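Local coordinates for protein 4'-phospho-dehydrooxetanocin synthase (Bacillus megaterium, PDB 5UL3) that catalyses the oxidative ring contraction of dAMP to an oxetane aldehyde in oxetanocin A biosynthesis, using S-adenosylmethionine, a [4Fe-4S] cluster and cobalamin, at residues Met630-Glu635 with Glu698-Asp703; Ser637-Lys642 with Ser659-Met664; Lys154-Asp159 with Ile170-Asp175. One frame throughout, in Å; residues are numbered along the deposited sequence.

Contacts 1 and 2 are neighbours in the C-terminal part of the chain, their centres about 12 Å apart, and both draw on helix 620-648. Its segment 630-635 meets helix 683-709 in contact 1, and 637-642 meets helix 652-664 in contact 2, which is nested along the chain inside the loop closed by contact 1. They also touch directly: Glu635 OE2 lies 3.2 Å from Phe661 CE1. Both lie away from the annotated sites. Contact 3 belongs to the cobalamin-binding Rossmann domain, its centre about 49 Å from that of contact 1 and about 55 Å from that of contact 2; there the Ile158 side chain comes within about 11 Å of bound cobalamin, nearest atoms.

Contact 1: residues Met630-Glu635 with Glu698-Asp703; sequences METHRE and EKLLRD. With EDO (1,2-ethanediol), chain T; EDO (1,2-ethanediol), chain B; EDO (1,2-ethanediol), chain K.
Leu700 reaches across to Thr632 with both ends of its isobutyl fork. Thr632 CG2 lies 3.8 Å from Leu700 CD1 and almost as near CD2, and the two side chains run alongside one another, pointing opposite ways. The second branch goes further, with Leu700 CD2 3.7 Å from His633 N and also close to His633 CB, so the leucine packs against backbone as well as side chain. Threonine suits this place because its two branches do different work: CG2, anti to the backbone N, serves the apolar contact, while OG1 hydrogen-bonds to Ser628 O one turn back on its own helix. The CA atoms of Thr632 and Leu700 are 7.5 Å apart, a close approach consistent with the small size of threonine. This joins helices 620-648 and 683-709 of the C-terminal helix bundle by apolar packing, with no hydrogen bond between the two segments. Beside Leu700, an ethanediol molecule spans one helical turn, taking a weak bond from Lys699 NZ and donating from its O2 to Asp703 OD2 at 2.9 Å. Where that helix meets helix 720-730, Arg702 grips Glu698 side-on, NE and NH2 both bonding OE2 in the guanidinium plane. The same arginine makes a salt bridge through NH1 to Glu705 and a cation-pi contact with Phe729. On the other helix, Arg634 gives NE and NH2 to a second ethanediol and NH1 to Val537 O.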
loop_
_atom_site.group_PDB
_atom_site.type_symbol
_atom_site.label_atom_id
_atom_site.label_comp_id
_atom_site.label_asym_id
_atom_site.label_seq_id
_atom_site.Cartn_x
_atom_site.Cartn_y
_atom_site.Cartn_z
ATOM N N MET A 630 16.727 -11.646 16.879
ATOM C CA MET A 630 16.327 -11.360 15.504
ATOM C C MET A 630 17.511 -10.922 14.652
ATOM O O MET A 630 17.621 -11.325 13.490
ATOM C CB MET A 630 15.215 -10.314 15.498
ATOM C CG MET A 630 13.868 -10.913 15.869
ATOM S SD MET A 630 12.546 -9.691 15.964
ATOM C CE MET A 630 12.934 -8.977 17.515
ATOM N N GLU A 631 18.413 -10.099 15.205
ATOM C CA GLU A 631 19.612 -9.718 14.458
ATOM C C GLU A 631 20.471 -10.928 14.140
ATOM O O GLU A 631 21.024 -11.041 13.041
ATOM C CB GLU A 631 20.453 -8.718 15.252
ATOM C CG GLU A 631 19.800 -7.377 15.543
ATOM C CD GLU A 631 20.706 -6.503 16.394
ATOM O OE1 GLU A 631 21.210 -6.997 17.431
ATOM O OE2 GLU A 631 20.944 -5.343 16.009
ATOM N N THR A 632 20.641 -11.820 15.119
ATOM C CA THR A 632 21.473 -12.990 14.907
ATOM C C THR A 632 20.860 -13.911 13.863
ATOM O O THR A 632 21.571 -14.435 12.993
ATOM C CB THR A 632 21.674 -13.705 16.245
ATOM O OG1 THR A 632 22.352 -12.805 17.123
ATOM C CG2 THR A 632 22.514 -14.953 16.066
ATOM N N HIS A 633 19.545 -14.113 13.938
ATOM C CA HIS A 633 18.841 -14.920 12.943
ATOM C C HIS A 633 19.051 -14.382 11.531
ATOM O O HIS A 633 19.318 -15.149 10.598
ATOM C CB HIS A 633 17.353 -14.953 13.271
ATOM C CG HIS A 633 16.498 -15.491 12.168
ATOM N ND1 HIS A 633 15.577 -14.717 11.495
ATOM C CD2 HIS A 633 16.414 -16.730 11.629
ATOM C CE1 HIS A 633 14.966 -15.459 10.586
ATOM N NE2 HIS A 633 15.455 -16.685 10.651
ATOM N N ARG A 634 18.927 -13.064 11.359
ATOM C CA ARG A 634 19.134 -12.463 10.042
ATOM C C ARG A 634 20.552 -12.704 9.557
ATOM O O ARG A 634 20.779 -13.024 8.385
ATOM C CB ARG A 634 18.837 -10.963 10.107
ATOM C CG ARG A 634 19.097 -10.230 8.793
ATOM C CD ARG A 634 19.011 -8.714 9.009
ATOM N NE ARG A 634 17.669 -8.258 9.377
ATOM C CZ ARG A 634 16.733 -7.893 8.505
ATOM N NH1 ARG A 634 16.966 -7.933 7.181
ATOM N NH2 ARG A 634 15.561 -7.475 8.956
ATOM N N GLU A 635 21.520 -12.536 10.449
ATOM C CA GLU A 635 22.914 -12.796 10.126
ATOM C C GLU A 635 23.115 -14.251 9.704
ATOM O O GLU A 635 23.729 -14.536 8.667
ATOM C CB GLU A 635 23.739 -12.432 11.362
ATOM C CG GLU A 635 25.227 -12.430 11.256
ATOM C CD GLU A 635 25.845 -11.910 12.546
ATOM O OE1 GLU A 635 25.739 -10.692 12.798
ATOM O OE2 GLU A 635 26.383 -12.719 13.331
ATOM N N GLU A 698 20.639 -23.701 15.702
ATOM C CA GLU A 698 20.399 -24.375 16.975
ATOM C C GLU A 698 21.133 -23.662 18.100
ATOM O O GLU A 698 20.582 -23.477 19.189
ATOM C CB GLU A 698 20.829 -25.848 16.923
ATOM C CG GLU A 698 20.514 -26.547 18.262
ATOM C CD GLU A 698 21.157 -27.915 18.441
ATOM O OE1 GLU A 698 21.990 -28.312 17.610
ATOM O OE2 GLU A 698 20.809 -28.595 19.434
ATOM N N LYS A 699 22.367 -23.230 17.843
ATOM C CA LYS A 699 23.150 -22.565 18.878
ATOM C C LYS A 699 22.448 -21.304 19.360
ATOM O O LYS A 699 22.361 -21.046 20.568
ATOM C CB LYS A 699 24.549 -22.240 18.354
ATOM C CG LYS A 699 25.402 -21.470 19.348
ATOM C CD LYS A 699 26.881 -21.602 19.042
ATOM C CE LYS A 699 27.719 -20.981 20.150
ATOM N NZ LYS A 699 27.469 -19.517 20.258
ATOM N N LEU A 700 21.929 -20.510 18.422
ATOM C CA LEU A 700 21.130 -19.344 18.786
ATOM C C LEU A 700 19.922 -19.738 19.627
ATOM O O LEU A 700 19.640 -19.122 20.659
ATOM C CB LEU A 700 20.678 -18.610 17.518
ATOM C CG LEU A 700 19.602 -17.534 17.695
ATOM C CD1 LEU A 700 20.112 -16.462 18.637
ATOM C CD2 LEU A 700 19.155 -16.910 16.321
ATOM N N LEU A 701 19.183 -20.753 19.194
ATOM C CA LEU A 701 17.944 -21.068 19.886
ATOM C C LEU A 701 18.203 -21.730 21.239
ATOM O O LEU A 701 17.332 -21.675 22.116
ATOM C CB LEU A 701 17.053 -21.931 18.990
ATOM C CG LEU A 701 16.564 -21.213 17.711
ATOM C CD1 LEU A 701 15.665 -22.120 16.897
ATOM C CD2 LEU A 701 15.829 -19.893 18.063
ATOM N N ARG A 702 19.386 -22.326 21.434
ATOM C CA ARG A 702 19.748 -22.800 22.769
ATOM C C ARG A 702 19.955 -21.634 23.729
ATOM O O ARG A 702 19.616 -21.739 24.912
ATOM C CB ARG A 702 21.007 -23.677 22.704
ATOM C CG ARG A 702 20.825 -25.022 21.997
ATOM C CD ARG A 702 19.793 -25.929 22.687
ATOM N NE ARG A 702 19.643 -27.193 21.961
ATOM C CZ ARG A 702 18.751 -28.131 22.252
ATOM N NH1 ARG A 702 17.931 -27.982 23.284
ATOM N NH2 ARG A 702 18.688 -29.234 21.518
ATOM N N ASP A 703 20.500 -20.510 23.243
ATOM C CA ASP A 703 20.549 -19.307 24.071
ATOM C C ASP A 703 19.147 -18.792 24.380
ATOM O O ASP A 703 18.876 -18.374 25.510
ATOM C CB ASP A 703 21.377 -18.203 23.396
ATOM C CG ASP A 703 22.878 -18.486 23.405
ATOM O OD1 ASP A 703 23.357 -19.254 24.264
ATOM O OD2 ASP A 703 23.590 -17.910 22.556
HETATM C C1 EDO T . 16.625 -7.439 13.126
HETATM O O1 EDO T . 17.600 -7.386 12.072
HETATM C C2 EDO T . 15.299 -6.924 12.604
HETATM O O2 EDO T . 14.809 -7.850 11.640
HETATM C C1 EDO B . 25.680 -17.143 18.929
HETATM O O1 EDO B . 26.191 -18.188 18.095
HETATM C C2 EDO B . 24.265 -17.503 19.361
HETATM O O2 EDO B . 23.696 -16.421 20.108
HETATM C C1 EDO K . 23.559 -18.307 27.442
HETATM O O1 EDO K . 23.329 -19.703 27.224
HETATM C C2 EDO K . 22.227 -17.568 27.411
HETATM O O2 EDO K . 21.548 -17.716 28.665
#

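Contact 2: residues Ser637-Lys642 with Ser659-Met664; sequences SHFLLK and SDFLRM. With EDO (1,2-ethanediol), chain H.
Phe639 and Phe661 make the whole of the direct contact, each with its CB directed toward the other helix. Phe639 CD2 sits 3.6 Å above one face of the Phe661 ring, offset toward the rim, and is 3.7 Å from Phe661 CD1. The planes are inclined at 33° with centroids 4.7 Å apart, an oblique pairing. Different first torsions produce the meeting: CG of Phe661 is anti to the backbone N (chi1 175°), whereas that of Phe639 lies beside it. Phenylalanine suits both places, which are buried and offer no polar partner across the contact. Phe639 is also packed from within its own helix, for His638 CD2 stands 3.5 Å over the centre of one of its faces and Lys642 CD lies at its edge. His638 is held in turn by Glu494 at NE2 and by an ethanediol hydroxyl, O1, 2.7 Å from ND1. The outward side of helix 652-664 is far looser: Ser659, Asp660 and Arg663 are exposed, and the poorly ordered Arg663 has a long salt bridge to Asp660. Trp693 of helix 683-709 packs on Phe639 and on Leu662, so that helix reaches both segments, while helix 484-493 packs against His638 and Lys642.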
loop_
_atom_site.group_PDB
_atom_site.type_symbol
_atom_site.label_atom_id
_atom_site.label_comp_id
_atom_site.label_asym_id
_atom_site.label_seq_id
_atom_site.Cartn_x
_atom_site.Cartn_y
_atom_site.Cartn_z
ATOM N N SER A 637 20.880 -16.269 8.542
ATOM C CA SER A 637 20.181 -16.478 7.275
ATOM C C SER A 637 20.970 -15.918 6.097
ATOM O O SER A 637 20.976 -16.516 5.014
ATOM C CB SER A 637 18.789 -15.841 7.328
ATOM O OG SER A 637 17.984 -16.481 8.311
ATOM N N HIS A 638 21.617 -14.762 6.271
ATOM C CA HIS A 638 22.436 -14.238 5.183
ATOM C C HIS A 638 23.590 -15.183 4.870
ATOM O O HIS A 638 23.850 -15.514 3.705
ATOM C CB HIS A 638 22.992 -12.856 5.517
ATOM C CG HIS A 638 24.010 -12.392 4.522
ATOM N ND1 HIS A 638 23.657 -11.803 3.326
ATOM C CD2 HIS A 638 25.361 -12.497 4.506
ATOM C CE1 HIS A 638 24.751 -11.542 2.627
ATOM N NE2 HIS A 638 25.798 -11.956 3.320
ATOM N N PHE A 639 24.308 -15.615 5.897
ATOM C CA PHE A 639 25.499 -16.397 5.614
ATOM C C PHE A 639 25.181 -17.846 5.289
ATOM O O PHE A 639 26.060 -18.555 4.787
ATOM C CB PHE A 639 26.487 -16.270 6.769
ATOM C CG PHE A 639 27.174 -14.942 6.796
ATOM C CD1 PHE A 639 28.089 -14.609 5.806
ATOM C CD2 PHE A 639 26.877 -14.007 7.768
ATOM C CE1 PHE A 639 28.718 -13.362 5.801
ATOM C CE2 PHE A 639 27.488 -12.760 7.764
ATOM C CZ PHE A 639 28.409 -12.435 6.785
ATOM N N LEU A 640 23.940 -18.282 5.513
ATOM C CA LEU A 640 23.496 -19.551 4.951
ATOM C C LEU A 640 23.707 -19.581 3.444
ATOM O O LEU A 640 24.289 -20.530 2.904
ATOM C CB LEU A 640 22.025 -19.792 5.266
ATOM C CG LEU A 640 21.388 -20.854 4.371
ATOM C CD1 LEU A 640 21.878 -22.293 4.744
ATOM C CD2 LEU A 640 19.870 -20.760 4.403
ATOM N N LEU A 641 23.218 -18.552 2.742
ATOM C CA LEU A 641 23.369 -18.536 1.292
ATOM C C LEU A 641 24.835 -18.430 0.885
ATOM O O LEU A 641 25.261 -19.063 -0.090
ATOM C CB LEU A 641 22.561 -17.394 0.679
ATOM C CG LEU A 641 22.598 -17.379 -0.844
ATOM C CD1 LEU A 641 22.238 -18.758 -1.378
ATOM C CD2 LEU A 641 21.625 -16.319 -1.372
ATOM N N LYS A 642 25.624 -17.635 1.611
ATOM C CA LYS A 642 27.047 -17.566 1.301
ATOM C C LYS A 642 27.699 -18.931 1.486
ATOM O O LYS A 642 28.544 -19.342 0.679
ATOM C CB LYS A 642 27.727 -16.508 2.170
ATOM C CG LYS A 642 29.129 -16.151 1.719
ATOM C CD LYS A 642 29.708 -15.027 2.558
ATOM C CE LYS A 642 30.840 -14.297 1.832
ATOM N NZ LYS A 642 30.424 -13.431 0.662
ATOM N N SER A 659 34.850 -18.324 7.555
ATOM C CA SER A 659 35.650 -18.791 8.684
ATOM C C SER A 659 35.625 -17.785 9.830
ATOM O O SER A 659 35.462 -18.171 10.993
ATOM C CB SER A 659 37.081 -19.070 8.229
ATOM O OG SER A 659 37.787 -19.789 9.216
ATOM N N ASP A 660 35.758 -16.492 9.519
ATOM C CA ASP A 660 35.624 -15.456 10.542
ATOM C C ASP A 660 34.272 -15.539 11.241
ATOM O O ASP A 660 34.189 -15.449 12.471
ATOM C CB ASP A 660 35.804 -14.071 9.920
ATOM C CG ASP A 660 37.254 -13.718 9.692
ATOM O OD1 ASP A 660 38.127 -14.542 10.042
ATOM O OD2 ASP A 660 37.519 -12.615 9.167
ATOM N N PHE A 661 33.197 -15.690 10.462
ATOM C CA PHE A 661 31.859 -15.741 11.041
ATOM C C PHE A 661 31.700 -16.960 11.944
ATOM O O PHE A 661 31.220 -16.847 13.078
ATOM C CB PHE A 661 30.814 -15.738 9.921
ATOM C CG PHE A 661 29.406 -15.910 10.397
ATOM C CD1 PHE A 661 28.683 -14.832 10.878
ATOM C CD2 PHE A 661 28.797 -17.156 10.358
ATOM C CE1 PHE A 661 27.382 -14.994 11.317
ATOM C CE2 PHE A 661 27.497 -17.324 10.789
ATOM C CZ PHE A 661 26.786 -16.243 11.273
ATOM N N LEU A 662 32.098 -18.138 11.450
ATOM C CA LEU A 662 32.004 -19.352 12.261
ATOM C C LEU A 662 32.840 -19.237 13.526
ATOM O O LEU A 662 32.429 -19.702 14.595
ATOM C CB LEU A 662 32.445 -20.569 11.446
ATOM C CG LEU A 662 31.540 -20.920 10.270
ATOM C CD1 LEU A 662 32.013 -22.159 9.512
ATOM C CD2 LEU A 662 30.135 -21.099 10.778
ATOM N N ARG A 663 34.021 -18.624 13.423
ATOM C CA ARG A 663 34.874 -18.473 14.597
ATOM C C ARG A 663 34.255 -17.511 15.602
ATOM O O ARG A 663 34.328 -17.738 16.814
ATOM C CB ARG A 663 36.265 -18.003 14.176
ATOM C CG ARG A 663 37.226 -17.812 15.332
ATOM C CD ARG A 663 38.619 -17.466 14.840
ATOM N NE ARG A 663 38.642 -16.203 14.108
ATOM C CZ ARG A 663 38.790 -15.012 14.678
ATOM N NH1 ARG A 663 38.925 -14.917 15.996
ATOM N NH2 ARG A 663 38.800 -13.916 13.933
ATOM N N MET A 664 33.630 -16.439 15.119
ATOM C CA MET A 664 32.928 -15.524 16.011
ATOM C C MET A 664 31.803 -16.216 16.770
ATOM O O MET A 664 31.439 -15.769 17.862
ATOM C CB MET A 664 32.375 -14.345 15.212
ATOM C CG MET A 664 31.763 -13.244 16.058
ATOM S SD MET A 664 30.803 -12.082 15.066
ATOM C CE MET A 664 29.528 -13.162 14.418
HETATM C C1 EDO H . 20.387 -11.810 1.937
HETATM O O1 EDO H . 21.218 -10.951 2.728
HETATM C C2 EDO H . 19.249 -10.952 1.381
HETATM O O2 EDO H . 18.464 -11.753 0.506
#

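Contact 3: residues Lys154-Asp159 with Ile170-Asp175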
loop_
_atom_site.group_PDB
_atom_site.type_symbol
_atom_site.label_atom_id
_atom_site.label_comp_id
_atom_site.label_asym_id
_atom_site.label_seq_id
_atom_site.Cartn_x
_atom_site.Cartn_y
_atom_site.Cartn_z
ATOM N N LYS A 154 -25.540 8.659 -2.311
ATOM C CA LYS A 154 -25.299 8.310 -0.920
ATOM C C LYS A 154 -24.436 7.055 -0.901
ATOM O O LYS A 154 -24.762 6.071 -1.562
ATOM C CB LYS A 154 -26.623 8.074 -0.203
ATOM C CG LYS A 154 -27.473 9.359 -0.133
ATOM C CD LYS A 154 -28.560 9.235 0.927
ATOM C CE LYS A 154 -29.883 9.790 0.423
ATOM N NZ LYS A 154 -31.016 9.457 1.342
ATOM N N VAL A 155 -23.320 7.100 -0.184
ATOM C CA VAL A 155 -22.359 6.006 -0.191
ATOM C C VAL A 155 -22.318 5.402 1.203
ATOM O O VAL A 155 -22.217 6.129 2.195
ATOM C CB VAL A 155 -20.953 6.469 -0.626
ATOM C CG1 VAL A 155 -19.984 5.271 -0.711
ATOM C CG2 VAL A 155 -21.013 7.197 -1.973
ATOM N N GLU A 156 -22.391 4.079 1.268
ATOM C CA GLU A 156 -22.205 3.332 2.509
ATOM C C GLU A 156 -20.923 2.523 2.381
ATOM O O GLU A 156 -20.697 1.886 1.352
ATOM C CB GLU A 156 -23.400 2.417 2.784
ATOM C CG GLU A 156 -23.117 1.286 3.781
ATOM C CD GLU A 156 -23.943 1.389 5.056
ATOM O OE1 GLU A 156 -24.783 2.311 5.142
ATOM O OE2 GLU A 156 -23.748 0.547 5.969
ATOM N N LEU A 157 -20.089 2.563 3.422
ATOM C CA LEU A 157 -18.803 1.873 3.443
ATOM C C LEU A 157 -18.869 0.716 4.427
ATOM O O LEU A 157 -19.314 0.893 5.569
ATOM C CB LEU A 157 -17.676 2.823 3.852
ATOM C CG LEU A 157 -17.335 3.907 2.812
ATOM C CD1 LEU A 157 -16.401 4.942 3.418
ATOM C CD2 LEU A 157 -16.687 3.211 1.617
ATOM N N ILE A 158 -18.430 -0.454 3.976
ATOM C CA ILE A 158 -18.288 -1.637 4.814
ATOM C C ILE A 158 -16.852 -2.119 4.674
ATOM O O ILE A 158 -16.348 -2.242 3.549
ATOM C CB ILE A 158 -19.265 -2.753 4.402
ATOM C CG1 ILE A 158 -20.713 -2.250 4.424
ATOM C CG2 ILE A 158 -19.109 -3.957 5.354
ATOM C CD1 ILE A 158 -21.691 -3.269 3.868
ATOM N N ASP A 159 -16.188 -2.398 5.805
ATOM C CA ASP A 159 -14.777 -2.784 5.787
ATOM C C ASP A 159 -14.605 -4.044 6.631
ATOM O O ASP A 159 -14.752 -3.992 7.855
ATOM C CB ASP A 159 -13.884 -1.662 6.326
ATOM C CG ASP A 159 -12.389 -1.898 6.034
ATOM O OD1 ASP A 159 -12.012 -3.035 5.677
ATOM O OD2 ASP A 159 -11.591 -0.934 6.135
ATOM N N ILE A 170 -24.101 -9.112 4.370
ATOM C CA ILE A 170 -25.378 -9.367 3.705
ATOM C C ILE A 170 -26.516 -8.702 4.469
ATOM O O ILE A 170 -27.401 -8.072 3.871
ATOM C CB ILE A 170 -25.610 -10.880 3.545
ATOM C CG1 ILE A 170 -24.499 -11.509 2.705
ATOM C CG2 ILE A 170 -26.987 -11.148 2.943
ATOM C CD1 ILE A 170 -24.413 -10.961 1.286
ATOM N N LYS A 171 -26.509 -8.832 5.802
ATOM C CA LYS A 171 -27.499 -8.151 6.630
ATOM C C LYS A 171 -27.491 -6.655 6.365
ATOM O O LYS A 171 -28.555 -6.028 6.243
ATOM C CB LYS A 171 -27.216 -8.406 8.115
ATOM C CG LYS A 171 -27.654 -9.755 8.671
ATOM C CD LYS A 171 -27.545 -9.731 10.205
ATOM C CE LYS A 171 -28.174 -8.447 10.771
ATOM N NZ LYS A 171 -28.073 -8.282 12.260
ATOM N N ASN A 172 -26.295 -6.068 6.290
ATOM C CA ASN A 172 -26.162 -4.640 6.020
ATOM C C ASN A 172 -26.768 -4.277 4.670
ATOM O O ASN A 172 -27.461 -3.263 4.547
ATOM C CB ASN A 172 -24.679 -4.254 6.080
ATOM C CG ASN A 172 -24.444 -2.755 5.966
ATOM O OD1 ASN A 172 -24.919 -2.102 5.040
ATOM N ND2 ASN A 172 -23.683 -2.207 6.910
ATOM N N LEU A 173 -26.506 -5.091 3.645
ATOM C CA LEU A 173 -27.033 -4.811 2.312
ATOM C C LEU A 173 -28.556 -4.867 2.296
ATOM O O LEU A 173 -29.210 -4.036 1.657
ATOM C CB LEU A 173 -26.465 -5.804 1.302
ATOM C CG LEU A 173 -24.950 -5.726 1.044
ATOM C CD1 LEU A 173 -24.461 -6.908 0.214
ATOM C CD2 LEU A 173 -24.610 -4.395 0.334
ATOM N N LEU A 174 -29.138 -5.872 2.956
ATOM C CA LEU A 174 -30.590 -5.973 2.961
ATOM C C LEU A 174 -31.220 -4.763 3.627
ATOM O O LEU A 174 -32.275 -4.293 3.191
ATOM C CB LEU A 174 -31.024 -7.266 3.658
ATOM C CG LEU A 174 -30.585 -8.580 3.011
ATOM C CD1 LEU A 174 -31.206 -9.762 3.756
ATOM C CD2 LEU A 174 -30.948 -8.628 1.540
ATOM N N ASP A 175 -30.564 -4.228 4.663
ATOM C CA ASP A 175 -31.094 -3.071 5.374
ATOM C C ASP A 175 -30.975 -1.799 4.540
ATOM O O ASP A 175 -31.919 -1.009 4.478
ATOM C CB ASP A 175 -30.367 -2.911 6.710
ATOM C CG ASP A 175 -30.831 -1.681 7.492
ATOM O OD1 ASP A 175 -32.005 -1.645 7.905
ATOM O OD2 ASP A 175 -30.018 -0.758 7.701
#
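Asn172 faces two residues of strand 154-159, one by hydrogen bond and one by van der Waals packing. The polar meeting is with Glu156, whose OE2 accepts a hydrogen bond from Asn172 ND2 at 2.9 Å. The bond is moderately bent (148° at the hydrogen) and reaches OE2 nearly along its C-O axis; OE2 lies in the amide plane, although carboxylate and amide are turned 76° from each other. A bend at chi2 (116°) in the glutamate brings the carboxylate to the amide. Asn172 OD1 and Glu156 OE2, two acceptors, stand 3.0 Å apart, an unfavourable pair; with two deposited conformers of Asn172, the bond in this one is doubtful. The arrangement is part of a beta-alpha-beta crossover in the cobalamin-binding Rossmann fold: strand 154-159 leads through helix 166-176 to strand 180-184, with strand 119-124 lying between the two in the sheet. The packing contact lies deeper. Ile158 lays its extended longer branch against Asn172, placing CD1 3.5 Å from Asn172 CG and 3.8 Å from Asn172 CB. A beta-branched isoleucine, well suited to a strand, fills this buried place under the helix, and it touches Thr121 of the adjoining strand, as does Leu173. Val155 and Leu157 pack instead against helix 138-149. Backbone hydrogen bonds between Glu156 and both Val120 and Leu122, and between Ile158 and Leu122, fix this edge strand to its neighbour.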